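Local atomic coordinates of extracellular solute-binding protein family 1 (Kribbella flavida, PDB entry 5IXP), a protein that probably captures a small solute outside the cell and hands it to the membrane part of an ABC transporter for uptake. Residues E195-T200 with A379-A384; A173-N176 with Q180-Y183; A206-G211 with A368-G373. All blocks are in the same frame, centred on the assembly; numbering follows the deposited sequence. Where two conformers were deposited one is given.

Contact 1 (E195-T200 with A379-A384)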
loop_
_atom_site.group_PDB
_atom_site.type_symbol
_atom_site.label_atom_id
_atom_site.label_comp_id
_atom_site.label_asym_id
_atom_site.label_seq_id
_atom_site.Cartn_x
_atom_site.Cartn_y
_atom_site.Cartn_z
ATOM N N GLU A 195 3.353 23.736 -3.855
ATOM C CA GLU A 195 4.769 23.771 -4.212
ATOM C C GLU A 195 5.507 22.542 -3.690
ATOM O O GLU A 195 6.494 22.115 -4.295
ATOM C CB GLU A 195 5.440 25.058 -3.704
ATOM C CG GLU A 195 6.847 25.282 -4.310
ATOM C CD GLU A 195 7.570 26.545 -3.816
ATOM O OE1 GLU A 195 6.936 27.396 -3.149
ATOM O OE2 GLU A 195 8.788 26.683 -4.099
ATOM N N LEU A 196 5.043 21.947 -2.589
ATOM C CA LEU A 196 5.704 20.744 -2.092
ATOM C C LEU A 196 5.585 19.598 -3.085
ATOM O O LEU A 196 6.505 18.782 -3.213
ATOM C CB LEU A 196 5.128 20.334 -0.742
ATOM C CG LEU A 196 6.173 20.327 0.366
ATOM C CD1 LEU A 196 5.595 19.708 1.602
ATOM C CD2 LEU A 196 7.426 19.590 -0.072
ATOM N N LEU A 197 4.465 19.527 -3.798
ATOM C CA LEU A 197 4.309 18.542 -4.859
ATOM C C LEU A 197 5.345 18.756 -5.964
ATOM O O LEU A 197 5.989 17.805 -6.423
ATOM C CB LEU A 197 2.892 18.638 -5.409
ATOM C CG LEU A 197 2.296 17.516 -6.231
ATOM C CD1 LEU A 197 2.200 16.236 -5.395
ATOM C CD2 LEU A 197 0.915 17.972 -6.711
ATOM N N LYS A 198 5.518 20.005 -6.404
ATOM C CA LYS A 198 6.537 20.293 -7.414
ATOM C C LYS A 198 7.937 20.020 -6.873
ATOM O O LYS A 198 8.811 19.544 -7.604
ATOM C CB LYS A 198 6.412 21.741 -7.901
ATOM C CG LYS A 198 7.410 22.156 -9.022
ATOM C CD LYS A 198 7.416 21.151 -10.185
ATOM C CE LYS A 198 7.877 21.772 -11.519
ATOM N NZ LYS A 198 9.277 22.298 -11.517
ATOM N N ARG A 199 8.171 20.294 -5.586
ATOM C CA ARG A 199 9.494 20.014 -5.041
ATOM C C ARG A 199 9.784 18.518 -5.040
ATOM O O ARG A 199 10.921 18.100 -5.302
ATOM C CB ARG A 199 9.636 20.609 -3.640
ATOM C CG ARG A 199 10.046 22.070 -3.695
ATOM C CD ARG A 199 10.523 22.605 -2.364
ATOM N NE ARG A 199 10.717 24.046 -2.431
ATOM C CZ ARG A 199 11.332 24.755 -1.492
ATOM N NH1 ARG A 199 11.818 24.147 -0.416
ATOM N NH2 ARG A 199 11.466 26.069 -1.629
ATOM N N THR A 200 8.770 17.703 -4.732
ATOM C CA THR A 200 8.900 16.253 -4.834
ATOM C C THR A 200 9.237 15.838 -6.258
ATOM O O THR A 200 10.162 15.051 -6.492
ATOM C CB THR A 200 7.596 15.594 -4.379
ATOM O OG1 THR A 200 7.330 15.954 -3.020
ATOM C CG2 THR A 200 7.674 14.079 -4.503
ATOM N N ALA A 379 8.110 20.194 -19.763
ATOM C CA ALA A 379 6.960 19.909 -20.622
ATOM C C ALA A 379 6.045 18.866 -19.991
ATOM O O ALA A 379 4.816 18.965 -20.081
ATOM C CB ALA A 379 7.424 19.441 -22.001
ATOM N N ALA A 380 6.628 17.857 -19.346
ATOM C CA ALA A 380 5.806 16.835 -18.705
ATOM C C ALA A 380 5.028 17.410 -17.528
ATOM O O ALA A 380 3.867 17.041 -17.299
ATOM C CB ALA A 380 6.685 15.671 -18.256
ATOM N N TRP A 381 5.659 18.294 -16.753
ATOM C CA TRP A 381 4.969 18.879 -15.614
ATOM C C TRP A 381 3.804 19.743 -16.072
ATOM O O TRP A 381 2.714 19.674 -15.491
ATOM C CB TRP A 381 5.948 19.683 -14.755
ATOM C CG TRP A 381 5.279 20.434 -13.642
ATOM C CD1 TRP A 381 4.967 21.763 -13.619
ATOM C CD2 TRP A 381 4.840 19.896 -12.390
ATOM N NE1 TRP A 381 4.358 22.085 -12.425
ATOM C CE2 TRP A 381 4.269 20.955 -11.655
ATOM C CE3 TRP A 381 4.880 18.620 -11.817
ATOM C CZ2 TRP A 381 3.733 20.779 -10.380
ATOM C CZ3 TRP A 381 4.353 18.446 -10.547
ATOM C CH2 TRP A 381 3.783 19.521 -9.843
ATOM N N LYS A 382 4.005 20.551 -17.124
ATOM C CA LYS A 382 2.901 21.351 -17.638
ATOM C C LYS A 382 1.782 20.458 -18.153
ATOM O O LYS A 382 0.602 20.734 -17.913
ATOM C CB LYS A 382 3.381 22.298 -18.739
ATOM C CG LYS A 382 4.401 23.315 -18.282
ATOM C CD LYS A 382 4.807 24.226 -19.449
ATOM C CE LYS A 382 5.819 25.280 -19.027
ATOM N NZ LYS A 382 5.242 26.253 -18.051
ATOM N N GLN A 383 2.132 19.374 -18.851
ATOM C CA GLN A 383 1.097 18.476 -19.355
ATOM C C GLN A 383 0.345 17.812 -18.211
ATOM O O GLN A 383 -0.885 17.690 -18.264
ATOM C CB GLN A 383 1.692 17.415 -20.284
ATOM C CG GLN A 383 0.655 16.404 -20.763
ATOM C CD GLN A 383 1.178 15.485 -21.847
ATOM O OE1 GLN A 383 2.296 15.652 -22.327
ATOM N NE2 GLN A 383 0.361 14.507 -22.246
ATOM N N ALA A 384 1.061 17.382 -17.164
ATOM C CA ALA A 384 0.383 16.790 -16.014
ATOM C C ALA A 384 -0.597 17.778 -15.390
ATOM O O ALA A 384 -1.732 17.412 -15.063
ATOM C CB ALA A 384 1.404 16.309 -14.978
#

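Contact 2 (A173-N176 with Q180-Y183)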
loop_
_atom_site.group_PDB
_atom_site.type_symbol
_atom_site.label_atom_id
_atom_site.label_comp_id
_atom_site.label_asym_id
_atom_site.label_seq_id
_atom_site.Cartn_x
_atom_site.Cartn_y
_atom_site.Cartn_z
ATOM N N ALA A 173 6.067 6.513 -3.232
ATOM C CA ALA A 173 6.548 6.465 -1.856
ATOM C C ALA A 173 6.581 7.855 -1.235
ATOM O O ALA A 173 6.122 8.045 -0.102
ATOM C CB ALA A 173 7.928 5.813 -1.804
HETATM N N MSE A 174 7.082 8.845 -1.968
HETATM C CA MSE A 174 7.200 10.191 -1.422
HETATM C C MSE A 174 5.871 10.929 -1.361
HETATM O O MSE A 174 5.565 11.579 -0.360
HETATM C CB MSE A 174 8.190 11.015 -2.247
HETATM C CG MSE A 174 9.583 10.426 -2.253
HETATM SE SE MSE A 174 10.741 11.583 -3.309
HETATM C CE MSE A 174 10.612 13.176 -2.167
ATOM N N ARG A 175 5.088 10.854 -2.440
ATOM C CA ARG A 175 3.866 11.649 -2.495
ATOM C C ARG A 175 2.910 11.279 -1.375
ATOM O O ARG A 175 2.225 12.145 -0.816
ATOM C CB ARG A 175 3.156 11.476 -3.832
ATOM C CG ARG A 175 2.112 12.568 -4.029
ATOM C CD ARG A 175 1.111 12.203 -5.075
ATOM N NE ARG A 175 0.155 11.200 -4.616
ATOM C CZ ARG A 175 0.255 9.901 -4.873
ATOM N NH1 ARG A 175 1.283 9.439 -5.568
ATOM N NH2 ARG A 175 -0.676 9.063 -4.440
ATOM N N ASN A 176 2.836 9.994 -1.042
ATOM C CA ASN A 176 1.863 9.573 -0.047
ATOM C C ASN A 176 2.229 10.009 1.362
ATOM O O ASN A 176 1.385 9.893 2.256
ATOM C CB ASN A 176 1.677 8.061 -0.113
ATOM C CG ASN A 176 0.765 7.663 -1.239
ATOM O OD1 ASN A 176 -0.425 7.961 -1.207
ATOM N ND2 ASN A 176 1.315 7.019 -2.255
ATOM N N GLN A 180 -0.515 17.254 2.304
ATOM C CA GLN A 180 -1.511 17.342 1.254
ATOM C C GLN A 180 -0.844 17.074 -0.082
ATOM O O GLN A 180 0.330 17.390 -0.292
ATOM C CB GLN A 180 -2.220 18.702 1.234
ATOM C CG GLN A 180 -1.417 19.805 0.625
ATOM C CD GLN A 180 -2.089 21.135 0.806
ATOM O OE1 GLN A 180 -2.976 21.281 1.649
ATOM N NE2 GLN A 180 -1.673 22.120 0.020
ATOM N N ALA A 181 -1.603 16.458 -0.975
ATOM C CA ALA A 181 -1.092 16.196 -2.309
ATOM C C ALA A 181 -1.971 16.928 -3.309
ATOM O O ALA A 181 -1.637 18.025 -3.757
ATOM C CB ALA A 181 -1.049 14.689 -2.592
ATOM N N TYR A 182 -3.118 16.355 -3.632
ATOM C CA TYR A 182 -3.962 16.938 -4.658
ATOM C C TYR A 182 -5.150 17.710 -4.106
ATOM O O TYR A 182 -5.716 18.537 -4.832
ATOM C CB TYR A 182 -4.454 15.837 -5.599
ATOM C CG TYR A 182 -3.326 15.029 -6.191
ATOM C CD1 TYR A 182 -2.252 15.654 -6.836
ATOM C CD2 TYR A 182 -3.315 13.646 -6.097
ATOM C CE1 TYR A 182 -1.212 14.911 -7.381
ATOM C CE2 TYR A 182 -2.278 12.895 -6.641
ATOM C CZ TYR A 182 -1.231 13.527 -7.280
ATOM O OH TYR A 182 -0.209 12.775 -7.823
ATOM N N TYR A 183 -5.535 17.477 -2.850
ATOM C CA TYR A 183 -6.781 18.013 -2.329
ATOM C C TYR A 183 -6.579 18.716 -0.999
ATOM O O TYR A 183 -5.767 18.301 -0.169
ATOM C CB TYR A 183 -7.827 16.913 -2.137
ATOM C CG TYR A 183 -8.453 16.405 -3.412
ATOM C CD1 TYR A 183 -9.581 17.013 -3.941
ATOM C CD2 TYR A 183 -7.916 15.311 -4.086
ATOM C CE1 TYR A 183 -10.166 16.544 -5.103
ATOM C CE2 TYR A 183 -8.493 14.831 -5.251
ATOM C CZ TYR A 183 -9.621 15.451 -5.754
ATOM O OH TYR A 183 -10.206 14.979 -6.910
#

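Contact 3 (A206-G211 with A368-G373)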
loop_
_atom_site.group_PDB
_atom_site.type_symbol
_atom_site.label_atom_id
_atom_site.label_comp_id
_atom_site.label_asym_id
_atom_site.label_seq_id
_atom_site.Cartn_x
_atom_site.Cartn_y
_atom_site.Cartn_z
ATOM N N ALA A 206 15.586 15.139 -10.622
ATOM C CA ALA A 206 17.030 15.305 -10.483
ATOM C C ALA A 206 17.714 13.959 -10.274
ATOM O O ALA A 206 18.800 13.717 -10.811
ATOM C CB ALA A 206 17.347 16.267 -9.339
ATOM N N ALA A 207 17.080 13.059 -9.514
ATOM C CA ALA A 207 17.627 11.718 -9.345
ATOM C C ALA A 207 17.716 10.981 -10.679
ATOM O O ALA A 207 18.714 10.298 -10.951
ATOM C CB ALA A 207 16.776 10.924 -8.347
ATOM N N THR A 208 16.681 11.094 -11.526
ATOM C CA THR A 208 16.747 10.441 -12.833
ATOM C C THR A 208 17.857 11.044 -13.680
ATOM O O THR A 208 18.557 10.326 -14.401
ATOM C CB THR A 208 15.407 10.526 -13.582
ATOM O OG1 THR A 208 15.127 11.881 -13.974
ATOM C CG2 THR A 208 14.260 9.976 -12.738
ATOM N N GLU A 209 18.040 12.361 -13.601
ATOM C CA GLU A 209 19.136 12.982 -14.341
ATOM C C GLU A 209 20.492 12.525 -13.821
ATOM O O GLU A 209 21.482 12.549 -14.561
ATOM C CB GLU A 209 19.020 14.501 -14.273
ATOM C CG GLU A 209 17.814 15.037 -15.003
ATOM C CD GLU A 209 17.579 16.504 -14.736
ATOM O OE1 GLU A 209 18.204 17.049 -13.797
ATOM O OE2 GLU A 209 16.769 17.110 -15.471
ATOM N N ASP A 210 20.563 12.112 -12.564
ATOM C CA ASP A 210 21.797 11.598 -11.994
ATOM C C ASP A 210 21.966 10.100 -12.219
ATOM O O ASP A 210 22.901 9.508 -11.671
ATOM C CB ASP A 210 21.861 11.923 -10.499
ATOM C CG ASP A 210 21.921 13.420 -10.229
ATOM O OD1 ASP A 210 22.421 14.158 -11.106
ATOM O OD2 ASP A 210 21.473 13.860 -9.145
ATOM N N GLY A 211 21.097 9.481 -13.018
ATOM C CA GLY A 211 21.237 8.075 -13.342
ATOM C C GLY A 211 20.765 7.127 -12.266
ATOM O O GLY A 211 21.119 5.945 -12.292
ATOM N N ALA A 368 6.749 9.062 -15.759
ATOM C CA ALA A 368 7.302 7.949 -16.523
ATOM C C ALA A 368 7.862 8.424 -17.858
ATOM O O ALA A 368 8.895 7.923 -18.317
ATOM C CB ALA A 368 6.238 6.869 -16.740
ATOM N N ARG A 369 7.194 9.385 -18.502
ATOM C CA ARG A 369 7.718 9.919 -19.759
ATOM C C ARG A 369 9.064 10.603 -19.548
ATOM O O ARG A 369 9.971 10.469 -20.376
ATOM C CB ARG A 369 6.711 10.877 -20.396
ATOM C CG ARG A 369 5.456 10.180 -20.953
ATOM C CD ARG A 369 4.623 11.122 -21.820
ATOM N NE ARG A 369 4.181 12.320 -21.104
ATOM C CZ ARG A 369 3.037 12.426 -20.432
ATOM N NH1 ARG A 369 2.196 11.393 -20.356
ATOM N NH2 ARG A 369 2.732 13.569 -19.828
ATOM N N VAL A 370 9.224 11.324 -18.435
ATOM C CA VAL A 370 10.527 11.904 -18.108
ATOM C C VAL A 370 11.547 10.805 -17.856
ATOM O O VAL A 370 12.669 10.842 -18.377
ATOM C CB VAL A 370 10.423 12.838 -16.892
ATOM C CG1 VAL A 370 11.800 13.377 -16.543
ATOM C CG2 VAL A 370 9.458 13.974 -17.170
ATOM N N ASP A 371 11.175 9.826 -17.025
ATOM C CA ASP A 371 12.079 8.741 -16.666
ATOM C C ASP A 371 12.588 8.023 -17.908
ATOM O O ASP A 371 13.776 7.692 -17.998
ATOM C CB ASP A 371 11.344 7.776 -15.727
ATOM C CG ASP A 371 12.275 6.883 -14.904
ATOM O OD1 ASP A 371 13.480 7.181 -14.757
ATOM O OD2 ASP A 371 11.768 5.878 -14.366
ATOM N N GLU A 372 11.711 7.806 -18.888
ATOM C CA GLU A 372 12.032 7.069 -20.104
ATOM C C GLU A 372 12.619 7.955 -21.199
ATOM O O GLU A 372 12.920 7.453 -22.289
ATOM C CB GLU A 372 10.775 6.352 -20.618
ATOM C CG GLU A 372 10.184 5.358 -19.604
ATOM C CD GLU A 372 8.740 4.940 -19.903
ATOM O OE1 GLU A 372 8.160 5.414 -20.905
ATOM O OE2 GLU A 372 8.181 4.132 -19.124
ATOM N N GLY A 373 12.786 9.252 -20.939
ATOM C CA GLY A 373 13.387 10.142 -21.911
ATOM C C GLY A 373 12.489 10.557 -23.053
ATOM O O GLY A 373 12.990 11.016 -24.085
#

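Contact 1 (E195-T200 with A379-A384)
K198 lays its aliphatic chain over one face of the indole of W381, so the lysine runs across the ring instead of meeting it end on. Its CG is anti to the backbone N (chi1 -178°), and a bend at chi2 then carries the chain out along the indole. CB stands above the outer rim of the benzene half, 3.8 Å from W381 CZ2. Further along, CD sits over the middle of the double ring, 3.5 Å from W381 CE2. CE ends up almost straight above the five-membered ring, 3.5 Å from its centroid, in a CH-pi contact. The carbons next to an ammonium carry slightly polarised hydrogens, which suit the electron-rich indole. A second bend, at chi4, lifts the charged NZ away from the ring while keeping it above the face: it stands 4.9 Å from the same centroid and 9° off the ring normal, a cation-pi interaction. NZ also forms a salt bridge with D202, one turn further along, so aromatic face and carboxylate probably share in balancing the charge. Tryptophan suits this place because it is long and flat enough to span backbones whose nearest CA atoms, those of K198 and W381, are 8.5 Å apart. Its far corner, CH2, comes within 4.4 Å of CG of the buried L197. The contact thus joins helix 195-209 to helix 377-392, with W201 meeting the same indole. L197 packs on W171 and R175 of helix 167-175, while A380 and A384 rest on V370 and F363 of helix 356-371.

Contact 2 (A173-N176 with Q180-Y183)
R175 leaves helix 167-175 with CG turned opposite its backbone N (chi1 -165°), which carries the chain toward A181 and Y182, and a bend at chi3 then turns the guanidinium aside. Y182 has its ring beside its own backbone N (chi1 -55°), which swings the phenol end back to the arginine. The two side chains cross at roughly a right angle. CD of R175 is only 3.1 Å from OH of Y182, a tight approach between a methylene next to a charged group and a polar oxygen. NE of R175 lies 3.6 Å from CE2 of Y182, and the guanidinium and phenol planes differ by just 11°. A181 fills the inner corner: its CB is 4.1 Å from R175 CG and sits near the rim of one face of the Y182 ring, where a methyl group fits closely. Within the solute-binding-protein fold of the periplasmic-binding-protein clan, the loop after helix 167-175 turns back on that helix's last turn before reaching helix 195-209. The buried polar ends have partners near by: R175 NH1 forms a salt bridge with E172, and Y182 OH is hydrogen-bonded to N360 of helix 356-371. A leucine in place of R175 would probably strand the carboxylate of E172 without its charged mate and open a gap beside the phenol. L197 of helix 195-209 packs against Y182, and the tyrosine ring also meets that of F363.

Contact 3 (A206-G211 with A368-G373)
Two helix C-termini meet here, the last turns of helices 195-209 and 356-371, with CA of T208 and CA of D371 6.3 Å apart. Each helix is closed by a Schellman motif with a glycine, G211 or G373, at the position of positive phi, a conformation glycine adopts without strain. The bonds from G211 N to T208 O and from G373 N to V370 O, each 3.0 Å, turn the chain back on the last helical carbonyls. T208 points its side chain at the other helix. Its methyl, CG2, reaches OD1 of D371 at 3.5 Å, while OG1 passes V370 CG1 at 4.5 Å. The torsion chi1 of 68° sets OG1 between the backbone N and the carbonyl carbon; the hydroxyl is hydrogen-bonded to V205 O in its own helix, and the methyl is what faces the aspartate. Threonine suits the place by offering a compact methyl outward while its hydroxyl stays occupied at home. D371 is engaged elsewhere: OD1 with the hydroxyl of S213, and OD2 with the backbone N of A167 at the start of helix 167-175. A carboxylate at that helix start is likely to be stabilised by the helix dipole. The T208–D371 contact is therefore one of van der Waals fit, and the aspartate's polar bonds tie the end of helix 356-371 to the loop after helix 195-209 and to helix 167-175.

Contact 2 is the buried one, about 13 Å from the centre of the chain to its own centre; contacts 1 and 3 are partly buried and lie at about 23 and 24 Å. Contacts 1 and 3 use opposite ends of helix 195-209, joining it to helices 377-392 and 356-371. Contacts 1 and 2 also touch, T200 CG2 lying 3.8 Å from M174 CB. Their chemistry differs with their place in the fold: charge over an aromatic face in contact 1, an arginine and a tyrosine that cross while their polar ends bond to other residues in contact 2, and a methyl against a carboxylate at glycine-closed helix ends in contact 3.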